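Local atomic coordinates of ankyrin repeat domain-containing protein EMB506, chloroplastic (Arabidopsis thaliana, PDB entry 6JD6), a protein that takes part in the initial differentiation of proplastids during embryo development, is needed for normal leaf margins and has molecular condensate scaffold activity. Residues P115-A120 with D140-N145; M123-M128 with I161-R166; L173-G178 with I182-Q187; R222-T227 with V264-I269. All coordinates share one frame; numbering follows the deposited sequence.

How the contacts relate
Contacts 1 and 3 each pair an inter-repeat loop with a helix, and in both an aspartate at the head of an Asx turn receives a polar side chain. Contact 3 is buried; contact 1 only partly. Contacts 2 and 4 instead join helices of successive repeats, 125-133 with 158-166 and 224-232 with 260-269. They are mainly apolar, with a sulfate at the exposed margin, and lie on opposite sides of the chain's centre, their centres about 32 Å apart. Helix 115-121 and helix 125-133 tie contact 1 to contact 2, since M128 packs on L119. Backbone bonds and a long, weak ion pair between D144 and R176 join the loops of contacts 1 and 3, and V186 touches I226 between contacts 3 and 4.

Contact 1 (P115-A120 with D140-N145); sequences PLQTLA and DVDKDN
Q117 reaches out from helix 115-121 and delivers its amide to the carboxylate of D142. The bond from Q117 NE2 to D142 OD2 is short, 2.6 Å, and nearly straight at 170°. The acceptor lies in the plane of the amide, yet the amide meets the carboxylate from above, 53° out of its plane, and the two side chains cross at about a right angle. Beyond CG the glutamine is extended, giving it the length to span the 9.3 Å between Q117 CA and D142 CA, while K151 holds its OE1 and so fixes which way round the amide sits. On the helix's packed side L116 lies against M128 and L136, and P115 and L119 against L131. The loop side is looser and wetter: a water takes a bond from Q117 NE2 at 2.8 Å and lies 3.1 Å from D140 O. Aspartate suits position 142 because its two oxygens can do separate work. D142 OD1 accepts from D144 N at 2.8 Å and also from Q146 N, leaving OD2 for the glutamine. The Asx turn, set within a type I turn from D142 to N145, is the tip of the loop that links successive ankyrin repeats.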
loop_
_atom_site.group_PDB
_atom_site.type_symbol
_atom_site.label_atom_id
_atom_site.label_comp_id
_atom_site.label_asym_id
_atom_site.label_seq_id
_atom_site.Cartn_x
_atom_site.Cartn_y
_atom_site.Cartn_z
ATOM N N PRO A 115 0.854 9.374 10.111
ATOM C CA PRO A 115 -0.587 9.521 10.358
ATOM C C PRO A 115 -1.403 9.696 9.079
ATOM O O PRO A 115 -2.402 9.002 8.912
ATOM C CB PRO A 115 -0.672 10.787 11.217
ATOM C CG PRO A 115 0.647 10.873 11.888
ATOM C CD PRO A 115 1.650 10.319 10.913
ATOM N N LEU A 116 -0.984 10.597 8.193
ATOM C CA LEU A 116 -1.701 10.804 6.935
ATOM C C LEU A 116 -1.766 9.527 6.103
ATOM O O LEU A 116 -2.794 9.224 5.497
ATOM C CB LEU A 116 -1.057 11.917 6.109
ATOM C CG LEU A 116 -1.592 13.338 6.278
ATOM C CD1 LEU A 116 -1.016 14.241 5.187
ATOM C CD2 LEU A 116 -3.116 13.365 6.270
ATOM N N GLN A 117 -0.664 8.786 6.076
ATOM C CA GLN A 117 -0.608 7.535 5.331
ATOM C C GLN A 117 -1.553 6.504 5.938
ATOM O O GLN A 117 -2.342 5.882 5.227
ATOM C CB GLN A 117 0.819 6.984 5.305
ATOM C CG GLN A 117 1.810 7.812 4.498
ATOM C CD GLN A 117 3.136 7.088 4.306
ATOM O OE1 GLN A 117 3.238 5.884 4.552
ATOM N NE2 GLN A 117 4.157 7.818 3.867
ATOM N N THR A 118 -1.472 6.337 7.254
ATOM C CA THR A 118 -2.308 5.367 7.958
ATOM C C THR A 118 -3.787 5.713 7.827
ATOM O O THR A 118 -4.617 4.843 7.554
ATOM C CB THR A 118 -1.921 5.270 9.450
ATOM O OG1 THR A 118 -0.577 4.773 9.565
ATOM C CG2 THR A 118 -2.861 4.339 10.189
ATOM N N LEU A 119 -4.113 6.991 8.009
ATOM C CA LEU A 119 -5.496 7.436 7.892
ATOM C C LEU A 119 -6.006 7.237 6.465
ATOM O O LEU A 119 -7.165 6.874 6.254
ATOM C CB LEU A 119 -5.631 8.897 8.323
ATOM C CG LEU A 119 -5.399 9.181 9.812
ATOM C CD1 LEU A 119 -5.384 10.681 10.082
ATOM C CD2 LEU A 119 -6.442 8.480 10.689
ATOM N N ALA A 120 -5.135 7.467 5.488
ATOM C CA ALA A 120 -5.483 7.225 4.091
ATOM C C ALA A 120 -5.821 5.756 3.848
ATOM O O ALA A 120 -6.839 5.438 3.237
ATOM C CB ALA A 120 -4.350 7.669 3.172
ATOM N N ASP A 140 3.631 16.183 2.799
ATOM C CA ASP A 140 4.618 15.719 3.771
ATOM C C ASP A 140 5.162 14.348 3.360
ATOM O O ASP A 140 4.392 13.443 3.041
ATOM C CB ASP A 140 3.985 15.641 5.161
ATOM C CG ASP A 140 4.949 15.135 6.211
ATOM O OD1 ASP A 140 4.790 13.976 6.651
ATOM O OD2 ASP A 140 5.869 15.895 6.587
ATOM N N VAL A 141 6.485 14.202 3.355
ATOM C CA VAL A 141 7.112 12.958 2.902
ATOM C C VAL A 141 7.671 12.116 4.048
ATOM O O VAL A 141 8.025 12.641 5.102
ATOM C CB VAL A 141 8.245 13.223 1.887
ATOM C CG1 VAL A 141 7.683 13.809 0.601
ATOM C CG2 VAL A 141 9.295 14.143 2.486
ATOM N N ASP A 142 7.754 10.805 3.836
ATOM C CA ASP A 142 8.343 9.919 4.835
ATOM C C ASP A 142 9.809 9.603 4.536
ATOM O O ASP A 142 10.472 10.324 3.789
ATOM C CB ASP A 142 7.515 8.634 5.021
ATOM C CG ASP A 142 7.460 7.761 3.769
ATOM O OD1 ASP A 142 8.276 7.948 2.840
ATOM O OD2 ASP A 142 6.592 6.862 3.723
ATOM N N LYS A 143 10.300 8.515 5.120
ATOM C CA LYS A 143 11.698 8.114 4.977
ATOM C C LYS A 143 12.038 7.689 3.547
ATOM O O LYS A 143 13.206 7.666 3.163
ATOM C CB LYS A 143 11.999 6.962 5.929
ATOM C CG LYS A 143 11.122 5.744 5.678
ATOM C CD LYS A 143 11.340 4.673 6.727
ATOM C CE LYS A 143 10.817 3.332 6.251
ATOM N NZ LYS A 143 9.377 3.400 5.909
ATOM N N ASP A 144 11.012 7.340 2.774
ATOM C CA ASP A 144 11.183 6.928 1.384
ATOM C C ASP A 144 10.678 8.000 0.425
ATOM O O ASP A 144 10.362 7.710 -0.732
ATOM C CB ASP A 144 10.447 5.612 1.125
ATOM C CG ASP A 144 11.071 4.443 1.865
ATOM O OD1 ASP A 144 12.311 4.440 2.031
ATOM O OD2 ASP A 144 10.323 3.532 2.281
ATOM N N ASN A 145 10.599 9.232 0.925
ATOM C CA ASN A 145 10.109 10.376 0.159
ATOM C C ASN A 145 8.724 10.162 -0.454
ATOM O O ASN A 145 8.411 10.708 -1.512
ATOM C CB ASN A 145 11.120 10.781 -0.917
ATOM C CG ASN A 145 12.506 11.018 -0.351
ATOM O OD1 ASN A 145 13.507 10.611 -0.937
ATOM N ND2 ASN A 145 12.571 11.674 0.800
HETATM O O HOH W 1 3.964 10.562 4.051
#

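Contact 2 (M123-M128 with I161-R166); sequences MQIQLM and ISHLLR. With SO4 (sulfate ion), chain I.
I125 and M128 of helix 125-133 face H163 and L164 of helix 158-166, one repeat further on. Along that second helix, the carbonyl O of S162 lies 3.3 Å above the R166 guanidinium plane, toward its rim, and S162 OG, already bonded to A159 O, takes a weak bond from R166 NH1. H163 follows, its ring carried away from its own helix by a CG that stands opposite the backbone N (chi1 175°). I125 CG2 sits over the centre of one face of this ring, 3.5 Å from the centroid and 8° off the normal, a CH-pi contact for which a branched methyl is well shaped. The ring's polar ends are occupied as well: NE2 bonds to D129, and ND1 gives a bond of 2.9 Å to sulfate O4. Next, L164 turns its CD2 to the methyl of M128, with CE 3.6 Å away; the bend at the thioether lets M128 bring that end methyl across the leucine at about a right angle. R166 completes the row, lying edge-on to the sulfate, with NE 3.1 Å from O2 and NH2 3.1 Å from O4. The anion was probably taken up from the crystallisation liquor. With D129 at one nitrogen and sulfate at the other, the imidazole of H163 is probably protonated: one face packs against isoleucine while its two nitrogens, at the rim, would share a positive charge.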
loop_
_atom_site.group_PDB
_atom_site.type_symbol
_atom_site.label_atom_id
_atom_site.label_comp_id
_atom_site.label_asym_id
_atom_site.label_seq_id
_atom_site.Cartn_x
_atom_site.Cartn_y
_atom_site.Cartn_z
ATOM N N MET A 123 -9.060 4.728 5.324
ATOM C CA MET A 123 -10.215 5.452 4.790
ATOM C C MET A 123 -10.749 6.526 5.738
ATOM O O MET A 123 -11.957 6.698 5.862
ATOM C CB MET A 123 -11.346 4.475 4.452
ATOM C CG MET A 123 -10.978 3.404 3.438
ATOM S SD MET A 123 -10.873 4.086 1.777
ATOM C CE MET A 123 -12.308 5.166 1.768
ATOM N N GLN A 124 -9.854 7.246 6.404
ATOM C CA GLN A 124 -10.266 8.261 7.369
ATOM C C GLN A 124 -10.079 9.664 6.803
ATOM O O GLN A 124 -9.198 10.409 7.234
ATOM C CB GLN A 124 -9.478 8.105 8.671
ATOM C CG GLN A 124 -9.739 6.799 9.411
ATOM C CD GLN A 124 -11.003 6.835 10.260
ATOM O OE1 GLN A 124 -11.939 7.583 9.978
ATOM N NE2 GLN A 124 -11.028 6.027 11.315
ATOM N N ILE A 125 -10.918 10.019 5.840
ATOM C CA ILE A 125 -10.761 11.268 5.108
ATOM C C ILE A 125 -10.884 12.509 5.997
ATOM O O ILE A 125 -10.041 13.406 5.938
ATOM C CB ILE A 125 -11.739 11.339 3.918
ATOM C CG1 ILE A 125 -11.285 10.377 2.817
ATOM C CG2 ILE A 125 -11.832 12.756 3.375
ATOM C CD1 ILE A 125 -12.202 10.346 1.615
ATOM N N GLN A 126 -11.921 12.554 6.828
ATOM C CA GLN A 126 -12.125 13.692 7.718
ATOM C C GLN A 126 -10.939 13.898 8.664
ATOM O O GLN A 126 -10.502 15.027 8.887
ATOM C CB GLN A 126 -13.425 13.540 8.509
ATOM C CG GLN A 126 -13.734 14.727 9.417
ATOM C CD GLN A 126 -13.819 16.033 8.653
ATOM O OE1 GLN A 126 -14.674 16.202 7.783
ATOM N NE2 GLN A 126 -12.927 16.964 8.971
ATOM N N LEU A 127 -10.402 12.807 9.201
ATOM C CA LEU A 127 -9.250 12.901 10.094
ATOM C C LEU A 127 -8.004 13.397 9.366
ATOM O O LEU A 127 -7.179 14.105 9.946
ATOM C CB LEU A 127 -8.975 11.564 10.783
ATOM C CG LEU A 127 -10.008 11.143 11.827
ATOM C CD1 LEU A 127 -9.606 9.820 12.467
ATOM C CD2 LEU A 127 -10.176 12.228 12.889
ATOM N N MET A 128 -7.870 13.025 8.095
ATOM C CA MET A 128 -6.793 13.552 7.261
ATOM C C MET A 128 -6.925 15.061 7.117
ATOM O O MET A 128 -5.955 15.796 7.310
ATOM C CB MET A 128 -6.809 12.908 5.874
ATOM C CG MET A 128 -6.528 11.421 5.878
ATOM S SD MET A 128 -6.523 10.722 4.217
ATOM C CE MET A 128 -5.036 11.457 3.554
ATOM N N ILE A 161 -7.723 8.817 -2.813
ATOM C CA ILE A 161 -6.882 9.351 -3.880
ATOM C C ILE A 161 -7.494 10.597 -4.517
ATOM O O ILE A 161 -6.853 11.646 -4.582
ATOM C CB ILE A 161 -6.629 8.291 -4.968
ATOM C CG1 ILE A 161 -5.752 7.170 -4.408
ATOM C CG2 ILE A 161 -5.987 8.928 -6.200
ATOM C CD1 ILE A 161 -5.841 5.867 -5.186
ATOM N N SER A 162 -8.740 10.488 -4.967
ATOM C CA SER A 162 -9.399 11.604 -5.632
ATOM C C SER A 162 -9.618 12.785 -4.685
ATOM O O SER A 162 -9.573 13.939 -5.108
ATOM C CB SER A 162 -10.725 11.161 -6.254
ATOM O OG SER A 162 -11.654 10.782 -5.258
ATOM N N HIS A 163 -9.852 12.493 -3.408
ATOM C CA HIS A 163 -10.000 13.541 -2.403
ATOM C C HIS A 163 -8.712 14.346 -2.261
ATOM O O HIS A 163 -8.736 15.574 -2.268
ATOM C CB HIS A 163 -10.387 12.949 -1.043
ATOM C CG HIS A 163 -10.445 13.964 0.057
ATOM N ND1 HIS A 163 -11.556 14.743 0.294
ATOM C CD2 HIS A 163 -9.522 14.341 0.974
ATOM C CE1 HIS A 163 -11.320 15.550 1.312
ATOM N NE2 HIS A 163 -10.091 15.327 1.743
ATOM N N LEU A 164 -7.592 13.640 -2.127
ATOM C CA LEU A 164 -6.277 14.267 -2.004
ATOM C C LEU A 164 -5.948 15.148 -3.204
ATOM O O LEU A 164 -5.447 16.260 -3.045
ATOM C CB LEU A 164 -5.191 13.201 -1.833
ATOM C CG LEU A 164 -5.118 12.505 -0.473
ATOM C CD1 LEU A 164 -4.138 11.340 -0.517
ATOM C CD2 LEU A 164 -4.717 13.502 0.600
ATOM N N LEU A 165 -6.231 14.647 -4.403
ATOM C CA LEU A 165 -5.981 15.402 -5.629
ATOM C C LEU A 165 -6.822 16.668 -5.684
ATOM O O LEU A 165 -6.339 17.722 -6.096
ATOM C CB LEU A 165 -6.237 14.537 -6.865
ATOM C CG LEU A 165 -5.217 13.418 -7.094
ATOM C CD1 LEU A 165 -5.647 12.499 -8.227
ATOM C CD2 LEU A 165 -3.847 14.005 -7.380
ATOM N N ARG A 166 -8.081 16.568 -5.268
ATOM C CA ARG A 166 -8.954 17.738 -5.246
ATOM C C ARG A 166 -8.460 18.756 -4.226
ATOM O O ARG A 166 -8.632 19.958 -4.410
ATOM C CB ARG A 166 -10.407 17.348 -4.959
ATOM C CG ARG A 166 -11.124 16.716 -6.145
ATOM C CD ARG A 166 -12.621 16.582 -5.890
ATOM N NE ARG A 166 -12.907 15.759 -4.717
ATOM C CZ ARG A 166 -12.999 14.433 -4.739
ATOM N NH1 ARG A 166 -12.827 13.774 -5.875
ATOM N NH2 ARG A 166 -13.262 13.764 -3.625
HETATM S S SO4 I . -14.384 16.298 -1.019
HETATM O O1 SO4 I . -15.624 16.593 -1.731
HETATM O O2 SO4 I . -13.248 16.803 -1.788
HETATM O O3 SO4 I . -14.415 16.946 0.289
HETATM O O4 SO4 I . -14.251 14.854 -0.847
#

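Contact 3 (L173-G178 with I182-Q187); sequences LQDRDG and IHYAVQ
Y184 brings the edge of its ring and its hydroxyl up to the carboxylate of D175, the two side chains approaching from opposite directions. They join the loop after helix 158-166 to helix 181-187, an ankyrin-repeat arrangement in which H183 fills the histidine place of the family's TPLH signature. The bond from Y184 OH to D175 OD2 is very short, 2.5 Å, and OD2 lies near the plane of the ring although the carboxylate itself is turned 66° from it. Q146 also bonds to OD2, so this buried oxygen has a second donor. Its partner OD1 closes an Asx turn by accepting from D177 N at 2.9 Å, and takes A179 N as well; aspartate CG lies between the backbone N and carbonyl carbon, which tucks the group back over its own turn. G178 ends the type I turn begun at D175, and its positive phi (79°) suits a residue without a side chain. H183 CE1 lies 3.8 Å from G178 O, while its nitrogens engage A180 N and W212 O. D177 leans toward Y184, and its OD2 pairs in a salt bridge with a basic residue of another protein chain. G178 O is itself gripped by Q174 NE2, 2.9 Å away, its N-H lying almost straight at 166°.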
loop_
_atom_site.group_PDB
_atom_site.type_symbol
_atom_site.label_atom_id
_atom_site.label_comp_id
_atom_site.label_asym_id
_atom_site.label_seq_id
_atom_site.Cartn_x
_atom_site.Cartn_y
_atom_site.Cartn_z
ATOM N N LEU A 173 5.182 14.272 -7.866
ATOM C CA LEU A 173 6.333 13.960 -7.021
ATOM C C LEU A 173 6.861 12.538 -7.179
ATOM O O LEU A 173 6.109 11.567 -7.094
ATOM C CB LEU A 173 5.998 14.221 -5.548
ATOM C CG LEU A 173 5.762 15.689 -5.190
ATOM C CD1 LEU A 173 5.315 15.834 -3.737
ATOM C CD2 LEU A 173 7.017 16.499 -5.455
ATOM N N GLN A 174 8.166 12.421 -7.395
ATOM C CA GLN A 174 8.815 11.117 -7.427
ATOM C C GLN A 174 9.365 10.781 -6.051
ATOM O O GLN A 174 9.949 11.639 -5.384
ATOM C CB GLN A 174 9.949 11.112 -8.454
ATOM C CG GLN A 174 9.481 11.009 -9.893
ATOM C CD GLN A 174 10.599 11.264 -10.871
ATOM O OE1 GLN A 174 10.931 12.412 -11.149
ATOM N NE2 GLN A 174 11.203 10.198 -11.386
ATOM N N ASP A 175 9.180 9.539 -5.616
ATOM C CA ASP A 175 9.712 9.138 -4.322
ATOM C C ASP A 175 11.191 8.759 -4.403
ATOM O O ASP A 175 11.861 9.034 -5.405
ATOM C CB ASP A 175 8.860 8.038 -3.654
ATOM C CG ASP A 175 8.914 6.692 -4.381
ATOM O OD1 ASP A 175 9.793 6.468 -5.243
ATOM O OD2 ASP A 175 8.061 5.835 -4.062
ATOM N N ARG A 176 11.681 8.124 -3.346
ATOM C CA ARG A 176 13.092 7.771 -3.208
ATOM C C ARG A 176 13.576 6.883 -4.350
ATOM O O ARG A 176 14.733 6.952 -4.760
ATOM C CB ARG A 176 13.300 7.055 -1.870
ATOM C CG ARG A 176 14.709 6.566 -1.630
ATOM C CD ARG A 176 14.774 5.668 -0.405
ATOM N NE ARG A 176 16.138 5.207 -0.170
ATOM C CZ ARG A 176 16.517 4.506 0.888
ATOM N NH1 ARG A 176 15.630 4.184 1.822
ATOM N NH2 ARG A 176 17.782 4.129 1.010
ATOM N N ASP A 177 12.679 6.047 -4.863
ATOM C CA ASP A 177 13.015 5.126 -5.940
ATOM C C ASP A 177 12.751 5.751 -7.315
ATOM O O ASP A 177 12.882 5.088 -8.344
ATOM C CB ASP A 177 12.223 3.820 -5.783
ATOM C CG ASP A 177 12.486 3.127 -4.444
ATOM O OD1 ASP A 177 13.668 3.023 -4.044
ATOM O OD2 ASP A 177 11.508 2.689 -3.790
ATOM N N GLY A 178 12.388 7.030 -7.325
ATOM C CA GLY A 178 12.093 7.730 -8.566
ATOM C C GLY A 178 10.699 7.413 -9.081
ATOM O O GLY A 178 10.369 7.705 -10.231
ATOM N N ILE A 182 1.772 7.963 -10.905
ATOM C CA ILE A 182 1.344 7.223 -12.092
ATOM C C ILE A 182 1.982 5.822 -12.170
ATOM O O ILE A 182 1.333 4.874 -12.612
ATOM C CB ILE A 182 1.567 8.032 -13.403
ATOM C CG1 ILE A 182 1.026 7.275 -14.620
ATOM C CG2 ILE A 182 3.030 8.362 -13.601
ATOM C CD1 ILE A 182 -0.465 7.079 -14.608
ATOM N N HIS A 183 3.233 5.689 -11.726
ATOM C CA HIS A 183 3.898 4.380 -11.663
ATOM C C HIS A 183 3.089 3.410 -10.791
ATOM O O HIS A 183 2.789 2.283 -11.189
ATOM C CB HIS A 183 5.302 4.502 -11.055
ATOM C CG HIS A 183 6.362 4.968 -12.008
ATOM N ND1 HIS A 183 7.063 6.142 -11.822
ATOM C CD2 HIS A 183 6.876 4.397 -13.124
ATOM C CE1 HIS A 183 7.945 6.286 -12.795
ATOM N NE2 HIS A 183 7.851 5.243 -13.600
ATOM N N TYR A 184 2.744 3.857 -9.591
ATOM C CA TYR A 184 2.042 2.998 -8.643
ATOM C C TYR A 184 0.598 2.715 -9.050
ATOM O O TYR A 184 0.082 1.630 -8.795
ATOM C CB TYR A 184 2.096 3.591 -7.230
ATOM C CG TYR A 184 3.478 3.594 -6.615
ATOM C CD1 TYR A 184 4.155 2.408 -6.375
ATOM C CD2 TYR A 184 4.094 4.785 -6.249
ATOM C CE1 TYR A 184 5.417 2.408 -5.801
ATOM C CE2 TYR A 184 5.352 4.796 -5.679
ATOM C CZ TYR A 184 6.008 3.605 -5.458
ATOM O OH TYR A 184 7.262 3.615 -4.885
ATOM N N ALA A 185 -0.058 3.689 -9.671
ATOM C CA ALA A 185 -1.431 3.500 -10.129
ATOM C C ALA A 185 -1.473 2.415 -11.198
ATOM O O ALA A 185 -2.405 1.610 -11.261
ATOM C CB ALA A 185 -2.004 4.806 -10.668
ATOM N N VAL A 186 -0.449 2.399 -12.038
ATOM C CA VAL A 186 -0.318 1.354 -13.034
ATOM C C VAL A 186 0.003 0.001 -12.379
ATOM O O VAL A 186 -0.611 -1.012 -12.722
ATOM C CB VAL A 186 0.737 1.722 -14.088
ATOM C CG1 VAL A 186 1.037 0.532 -14.963
ATOM C CG2 VAL A 186 0.243 2.903 -14.927
ATOM N N GLN A 187 0.929 -0.016 -11.419
ATOM C CA GLN A 187 1.298 -1.280 -10.771
ATOM C C GLN A 187 0.136 -1.982 -10.064
ATOM O O GLN A 187 0.055 -3.214 -10.084
ATOM C CB GLN A 187 2.474 -1.134 -9.795
ATOM C CG GLN A 187 3.074 -2.503 -9.445
ATOM C CD GLN A 187 4.032 -2.495 -8.270
ATOM O OE1 GLN A 187 3.920 -1.671 -7.364
ATOM N NE2 GLN A 187 4.983 -3.432 -8.278
#

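Contact 4 (R222-T227 with V264-I269); sequences RNRDIT and VKLLKI. With SO4 (sulfate ion), chain C.
L266 pushes one branch of its side chain against the first turn of helix 224-232: its CD1 lies 3.5 Å from R224 O and 4.0 Å from R224 CB. T227 meets it with a methyl, T227 CG2 lying 4.4 Å from L266 CD1. That methyl points across because OG1 takes the position opposite the carbonyl carbon, where it turns back to bond N223 O at 2.8 Å. N223 O accepts T227 N from the opposite face, so threonine satisfies its hydroxyl inside its own helix and offers a methyl to L266 and, 4.5 Å from T227 CG2, to L267 CD2. Helix 224-232 of the fourth ankyrin repeat and helix 260-269, most of which lies in the fifth, pack side by side near the end of the stack. At the start of the first, N223 is the N-cap: its OD1 receives I226 N at 2.8 Å, in the carbonyl plane. R224 bends at its third torsion (chi3 -67°) and curls its guanidinium back round a sulfate, probably from the crystallisation liquor. NE reaches sulfate O4 at 2.9 Å, an oxygen that R224 N also donates to, while NH2 bonds O1 and D225 N bonds O2. R224 NH1 is left to form a salt bridge with D262, two residues before V264 in helix 260-269.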
loop_
_atom_site.group_PDB
_atom_site.type_symbol
_atom_site.label_atom_id
_atom_site.label_comp_id
_atom_site.label_asym_id
_atom_site.label_seq_id
_atom_site.Cartn_x
_atom_site.Cartn_y
_atom_site.Cartn_z
ATOM N N ARG A 222 0.708 -7.179 -17.545
ATOM C CA ARG A 222 -0.046 -7.848 -18.619
ATOM C C ARG A 222 -1.405 -7.209 -18.892
ATOM O O ARG A 222 -2.248 -7.801 -19.571
ATOM C CB ARG A 222 -0.220 -9.359 -18.366
ATOM C CG ARG A 222 1.008 -10.071 -17.795
ATOM C CD ARG A 222 2.268 -9.698 -18.558
ATOM N NE ARG A 222 2.374 -10.359 -19.855
ATOM C CZ ARG A 222 3.288 -10.044 -20.767
ATOM N NH1 ARG A 222 4.140 -9.054 -20.528
ATOM N NH2 ARG A 222 3.344 -10.703 -21.915
ATOM N N ASN A 223 -1.618 -6.003 -18.378
ATOM C CA ASN A 223 -2.915 -5.351 -18.535
ATOM C C ASN A 223 -3.076 -4.618 -19.865
ATOM O O ASN A 223 -2.460 -3.572 -20.093
ATOM C CB ASN A 223 -3.191 -4.394 -17.377
ATOM C CG ASN A 223 -4.651 -4.000 -17.299
ATOM O OD1 ASN A 223 -5.101 -3.090 -17.997
ATOM N ND2 ASN A 223 -5.409 -4.705 -16.463
ATOM N N ARG A 224 -3.921 -5.168 -20.732
ATOM C CA ARG A 224 -4.153 -4.605 -22.056
ATOM C C ARG A 224 -4.832 -3.233 -22.021
ATOM O O ARG A 224 -4.434 -2.326 -22.749
ATOM C CB ARG A 224 -4.970 -5.584 -22.908
ATOM C CG ARG A 224 -4.212 -6.864 -23.257
ATOM C CD ARG A 224 -5.141 -7.942 -23.807
ATOM N NE ARG A 224 -6.080 -8.421 -22.796
ATOM C CZ ARG A 224 -6.953 -9.406 -22.992
ATOM N NH1 ARG A 224 -7.005 -10.019 -24.166
ATOM N NH2 ARG A 224 -7.769 -9.778 -22.016
ATOM N N ASP A 225 -5.857 -3.084 -21.185
ATOM C CA ASP A 225 -6.581 -1.813 -21.093
ATOM C C ASP A 225 -5.688 -0.647 -20.675
ATOM O O ASP A 225 -5.746 0.430 -21.266
ATOM C CB ASP A 225 -7.762 -1.917 -20.123
ATOM C CG ASP A 225 -8.932 -2.675 -20.710
ATOM O OD1 ASP A 225 -8.951 -2.883 -21.942
ATOM O OD2 ASP A 225 -9.838 -3.055 -19.938
ATOM N N ILE A 226 -4.870 -0.865 -19.652
ATOM C CA ILE A 226 -4.001 0.194 -19.148
ATOM C C ILE A 226 -2.827 0.471 -20.093
ATOM O O ILE A 226 -2.448 1.626 -20.297
ATOM C CB ILE A 226 -3.529 -0.101 -17.711
ATOM C CG1 ILE A 226 -4.719 0.024 -16.751
ATOM C CG2 ILE A 226 -2.416 0.852 -17.296
ATOM C CD1 ILE A 226 -4.400 -0.353 -15.322
ATOM N N THR A 227 -2.272 -0.584 -20.684
ATOM C CA THR A 227 -1.250 -0.424 -21.718
ATOM C C THR A 227 -1.787 0.442 -22.857
ATOM O O THR A 227 -1.130 1.389 -23.298
ATOM C CB THR A 227 -0.777 -1.785 -22.277
ATOM O OG1 THR A 227 -0.119 -2.532 -21.243
ATOM C CG2 THR A 227 0.194 -1.590 -23.446
ATOM N N VAL A 264 1.931 -7.297 -27.556
ATOM C CA VAL A 264 2.822 -6.991 -28.674
ATOM C C VAL A 264 2.063 -6.246 -29.768
ATOM O O VAL A 264 2.551 -5.262 -30.326
ATOM C CB VAL A 264 3.446 -8.276 -29.264
ATOM C CG1 VAL A 264 4.004 -8.023 -30.668
ATOM C CG2 VAL A 264 4.527 -8.814 -28.340
ATOM N N LYS A 265 0.858 -6.719 -30.056
ATOM C CA LYS A 265 -0.000 -6.108 -31.061
ATOM C C LYS A 265 -0.299 -4.645 -30.719
ATOM O O LYS A 265 -0.141 -3.765 -31.560
ATOM C CB LYS A 265 -1.285 -6.925 -31.200
ATOM C CG LYS A 265 -2.232 -6.461 -32.280
ATOM C CD LYS A 265 -3.080 -7.622 -32.786
ATOM C CE LYS A 265 -3.753 -8.368 -31.637
ATOM N NZ LYS A 265 -4.648 -9.457 -32.128
ATOM N N LEU A 266 -0.710 -4.391 -29.481
ATOM C CA LEU A 266 -0.920 -3.028 -29.003
ATOM C C LEU A 266 0.328 -2.162 -29.165
ATOM O O LEU A 266 0.242 -0.996 -29.547
ATOM C CB LEU A 266 -1.340 -3.033 -27.531
ATOM C CG LEU A 266 -2.769 -3.473 -27.212
ATOM C CD1 LEU A 266 -2.982 -3.537 -25.707
ATOM C CD2 LEU A 266 -3.772 -2.528 -27.859
ATOM N N LEU A 267 1.489 -2.741 -28.871
ATOM C CA LEU A 267 2.743 -2.000 -28.894
ATOM C C LEU A 267 3.244 -1.741 -30.310
ATOM O O LEU A 267 4.071 -0.859 -30.524
ATOM C CB LEU A 267 3.813 -2.739 -28.083
ATOM C CG LEU A 267 3.602 -2.750 -26.570
ATOM C CD1 LEU A 267 4.472 -3.812 -25.911
ATOM C CD2 LEU A 267 3.891 -1.371 -25.983
ATOM N N LYS A 268 2.744 -2.506 -31.273
ATOM C CA LYS A 268 3.170 -2.350 -32.661
ATOM C C LYS A 268 2.227 -1.458 -33.462
ATOM O O LYS A 268 2.594 -0.954 -34.521
ATOM C CB LYS A 268 3.304 -3.714 -33.339
ATOM C CG LYS A 268 4.530 -4.502 -32.904
ATOM C CD LYS A 268 5.816 -3.791 -33.314
ATOM C CE LYS A 268 7.042 -4.638 -33.006
ATOM N NZ LYS A 268 8.316 -3.975 -33.431
ATOM N N ILE A 269 1.018 -1.260 -32.949
ATOM C CA ILE A 269 -0.006 -0.515 -33.676
ATOM C C ILE A 269 -0.362 0.825 -33.020
ATOM O O ILE A 269 -0.415 1.850 -33.695
ATOM C CB ILE A 269 -1.274 -1.367 -33.860
ATOM C CG1 ILE A 269 -0.947 -2.606 -34.695
ATOM C CG2 ILE A 269 -2.374 -0.556 -34.519
ATOM C CD1 ILE A 269 -2.102 -3.573 -34.837
HETATM S S SO4 C . -6.882 -6.850 -19.557
HETATM O O1 SO4 C . -7.959 -7.725 -20.014
HETATM O O2 SO4 C . -7.175 -5.470 -19.936
HETATM O O3 SO4 C . -6.770 -6.924 -18.104
HETATM O O4 SO4 C . -5.626 -7.298 -20.151
#